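Probable arylamine n-acetyl transferase (Mycobacterium abscessus, PDB 4GUZ) probably transfers an acetyl group from acetyl-coenzyme A to the amino group of arylamine substrates, as other members of the arylamine N-acetyltransferase family do. Local coordinates at residues Asp228-Leu233 with His239-Gly244. Sequence-based numbering, arbitrary orientation.
Sequences DHAYIL and HEIQPG
The imidazole of His229 bridges two side chains of the antiparallel neighbour strand. His229 NE2 donates a short but bent hydrogen bond (2.7 Å, 130°) to Glu240 OE2, arriving on the anti side and somewhat out of the plane of a carboxylate turned almost perpendicular to the ring (83°). At the other nitrogen, His229 ND1 makes a weak hydrogen bond to Gln242 OE1 (3.3 Å), while Ile241 O sits over one ring face. Glu240 can reach this far because its chain is extended, with CG anti to the backbone N (chi1 175°); along the way it runs beside Tyr231, whose CE1 lies 3.6 Å from Glu240 CD. Gln242 instead bends at chi2; Gln242 NE2 donates to Asp228 OD1 (3.2 Å), coming from above the carboxylate plane, and separately to Pro243 O; Ser154 OG also bonds Asp228 OD1. On the sheet face opposite Tyr231 and Glu240, Ile241 CD1 touches both Ala230 CB and Ile232 CD1, 3.8 Å from Ile232 CD1, and Trp155 touches Ala230 and Ile241. Paired backbone bonds at Ala230-Ile241 and Ile232-His239 fix this hairpin within a five-stranded antiparallel sheet. If both ring nitrogens donate, His229 would carry a positive charge, which the neighbouring Glu240 carboxylate would probably favour.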
ATOM      1  N   ASP A 228       4.153  -9.422  13.763  1.00 17.25           N
ATOM      2  CA  ASP A 228       4.534  -8.901  15.072  1.00 17.95           C
ATOM      3  C   ASP A 228       5.704  -7.903  14.990  1.00 21.59           C
ATOM      4  O   ASP A 228       6.445  -7.713  15.968  1.00 18.78           O
ATOM      5  CB  ASP A 228       4.866 -10.084  16.024  1.00 19.28           C
ATOM      6  CG  ASP A 228       4.969  -9.730  17.504  1.00 26.26           C
ATOM      7  OD1 ASP A 228       4.115  -8.966  17.994  1.00 21.98           O
ATOM      8  OD2 ASP A 228       5.926 -10.207  18.164  1.00 31.54           O
ATOM      9  N   HIS A 229       5.800  -7.180  13.851  1.00 20.11           N
ATOM     10  CA  HIS A 229       6.879  -6.214  13.661  1.00 20.08           C
ATOM     11  C   HIS A 229       6.674  -5.368  12.432  1.00 21.28           C
ATOM     12  O   HIS A 229       5.989  -5.792  11.512  1.00 18.77           O
ATOM     13  CB  HIS A 229       8.223  -6.956  13.510  1.00 21.72           C
ATOM     14  CG  HIS A 229       9.384  -6.205  14.075  1.00 26.80           C
ATOM     15  ND1 HIS A 229       9.571  -6.085  15.442  1.00 29.90           N
ATOM     16  CD2 HIS A 229      10.388  -5.562  13.436  1.00 29.89           C
ATOM     17  CE1 HIS A 229      10.673  -5.370  15.592  1.00 29.79           C
ATOM     18  NE2 HIS A 229      11.200  -5.032  14.411  1.00 30.06           N
ATOM     19  N   ALA A 230       7.346  -4.200  12.387  1.00 17.57           N
ATOM     20  CA  ALA A 230       7.362  -3.321  11.217  1.00 17.83           C
ATOM     21  C   ALA A 230       8.613  -2.472  11.189  1.00 18.92           C
ATOM     22  O   ALA A 230       9.222  -2.220  12.227  1.00 17.78           O
ATOM     23  CB  ALA A 230       6.136  -2.419  11.202  1.00 18.92           C
ATOM     24  N   TYR A 231       9.010  -2.057   9.988  1.00 16.57           N
ATOM     25  CA  TYR A 231      10.094  -1.112   9.727  1.00 17.05           C
ATOM     26  C   TYR A 231       9.622  -0.059   8.775  1.00 19.46           C
ATOM     27  O   TYR A 231       8.938  -0.367   7.787  1.00 16.90           O
ATOM     28  CB  TYR A 231      11.329  -1.763   9.086  1.00 19.85           C
ATOM     29  CG  TYR A 231      12.081  -2.738   9.945  1.00 23.33           C
ATOM     30  CD1 TYR A 231      13.061  -2.302  10.831  1.00 24.92           C
ATOM     31  CD2 TYR A 231      11.899  -4.107   9.793  1.00 25.67           C
ATOM     32  CE1 TYR A 231      13.798  -3.206  11.597  1.00 24.32           C
ATOM     33  CE2 TYR A 231      12.629  -5.020  10.549  1.00 28.21           C
ATOM     34  CZ  TYR A 231      13.578  -4.568  11.448  1.00 36.04           C
ATOM     35  OH  TYR A 231      14.294  -5.489  12.179  1.00 41.24           O
ATOM     36  N   ILE A 232      10.040   1.161   9.027  1.00 16.87           N
ATOM     37  CA  ILE A 232       9.770   2.308   8.178  1.00 16.56           C
ATOM     38  C   ILE A 232      11.049   3.115   8.079  1.00 21.32           C
ATOM     39  O   ILE A 232      11.552   3.560   9.107  1.00 21.15           O
ATOM     40  CB  ILE A 232       8.600   3.224   8.665  1.00 18.47           C
ATOM     41  CG1 ILE A 232       7.229   2.501   8.751  1.00 17.83           C
ATOM     42  CG2 ILE A 232       8.501   4.479   7.762  1.00 18.26           C
ATOM     43  CD1 ILE A 232       6.023   3.364   9.420  1.00 18.71           C
ATOM     44  N   LEU A 233      11.548   3.329   6.863  1.00 18.36           N
ATOM     45  CA  LEU A 233      12.659   4.239   6.632  1.00 17.22           C
ATOM     46  C   LEU A 233      12.049   5.579   6.215  1.00 21.07           C
ATOM     47  O   LEU A 233      11.375   5.672   5.183  1.00 19.34           O
ATOM     48  CB  LEU A 233      13.639   3.688   5.582  1.00 16.84           C
ATOM     49  CG  LEU A 233      14.792   4.616   5.198  1.00 20.46           C
ATOM     50  CD1 LEU A 233      15.782   4.786   6.359  1.00 20.89           C
ATOM     51  CD2 LEU A 233      15.507   4.125   3.962  1.00 22.67           C
ATOM     52  N   HIS A 239      12.936   3.642  11.502  1.00 16.54           N
ATOM     53  CA  HIS A 239      11.981   3.379  12.579  1.00 16.41           C
ATOM     54  C   HIS A 239      11.790   1.866  12.719  1.00 19.77           C
ATOM     55  O   HIS A 239      11.514   1.186  11.726  1.00 18.53           O
ATOM     56  CB  HIS A 239      10.617   4.060  12.311  1.00 17.54           C
ATOM     57  CG  HIS A 239      10.642   5.556  12.294  1.00 21.18           C
ATOM     58  ND1 HIS A 239       9.757   6.294  13.056  1.00 22.91           N
ATOM     59  CD2 HIS A 239      11.420   6.407  11.584  1.00 22.09           C
ATOM     60  CE1 HIS A 239      10.036   7.564  12.807  1.00 21.87           C
ATOM     61  NE2 HIS A 239      11.018   7.681  11.916  1.00 21.80           N
ATOM     62  N   GLU A 240      11.993   1.328  13.925  1.00 15.50           N
ATOM     63  CA  GLU A 240      11.752  -0.108  14.146  1.00 15.09           C
ATOM     64  C   GLU A 240      10.592  -0.211  15.112  1.00 19.66           C
ATOM     65  O   GLU A 240      10.702   0.279  16.228  1.00 20.13           O
ATOM     66  CB  GLU A 240      13.023  -0.808  14.653  1.00 15.87           C
ATOM     67  CG  GLU A 240      12.754  -2.256  14.999  1.00 22.82           C
ATOM     68  CD  GLU A 240      13.944  -3.175  15.151  1.00 35.83           C
ATOM     69  OE1 GLU A 240      15.102  -2.701  15.072  1.00 25.97           O
ATOM     70  OE2 GLU A 240      13.703  -4.391  15.321  1.00 27.79           O
ATOM     71  N   ILE A 241       9.462  -0.812  14.678  1.00 16.11           N
ATOM     72  CA  ILE A 241       8.229  -0.817  15.462  1.00 14.09           C
ATOM     73  C   ILE A 241       7.887  -2.205  16.004  1.00 19.54           C
ATOM     74  O   ILE A 241       7.803  -3.174  15.251  1.00 17.29           O
ATOM     75  CB  ILE A 241       7.052  -0.289  14.584  1.00 17.06           C
ATOM     76  CG1 ILE A 241       7.403   1.064  13.885  1.00 18.06           C
ATOM     77  CG2 ILE A 241       5.737  -0.191  15.387  1.00 17.29           C
ATOM     78  CD1 ILE A 241       6.606   1.305  12.585  1.00 20.90           C
ATOM     79  N   GLN A 242       7.605  -2.251  17.303  1.00 19.05           N
ATOM     80  CA  GLN A 242       7.157  -3.445  18.009  1.00 19.14           C
ATOM     81  C   GLN A 242       5.702  -3.203  18.393  1.00 22.24           C
ATOM     82  O   GLN A 242       5.412  -2.443  19.331  1.00 21.50           O
ATOM     83  CB  GLN A 242       8.046  -3.778  19.233  1.00 20.54           C
ATOM     84  CG  GLN A 242       7.538  -5.004  20.026  1.00 24.16           C
ATOM     85  CD  GLN A 242       7.342  -6.243  19.156  1.00 28.75           C
ATOM     86  OE1 GLN A 242       8.250  -6.683  18.442  1.00 23.32           O
ATOM     87  NE2 GLN A 242       6.136  -6.819  19.185  1.00 24.65           N
ATOM     88  N   PRO A 243       4.767  -3.745  17.599  1.00 18.99           N
ATOM     89  CA  PRO A 243       3.338  -3.536  17.899  1.00 19.26           C
ATOM     90  C   PRO A 243       2.995  -3.933  19.329  1.00 23.56           C
ATOM     91  O   PRO A 243       3.482  -4.962  19.808  1.00 23.21           O
ATOM     92  CB  PRO A 243       2.620  -4.443  16.886  1.00 20.05           C
ATOM     93  CG  PRO A 243       3.660  -5.418  16.446  1.00 23.97           C
ATOM     94  CD  PRO A 243       4.951  -4.667  16.462  1.00 20.28           C
ATOM     95  N   GLY A 244       2.205  -3.093  20.000  1.00 21.39           N
ATOM     96  CA  GLY A 244       1.838  -3.294  21.401  1.00 21.39           C
ATOM     97  C   GLY A 244       2.848  -2.739  22.394  1.00 24.11           C
ATOM     98  O   GLY A 244       2.567  -2.672  23.596  1.00 25.12           O
TER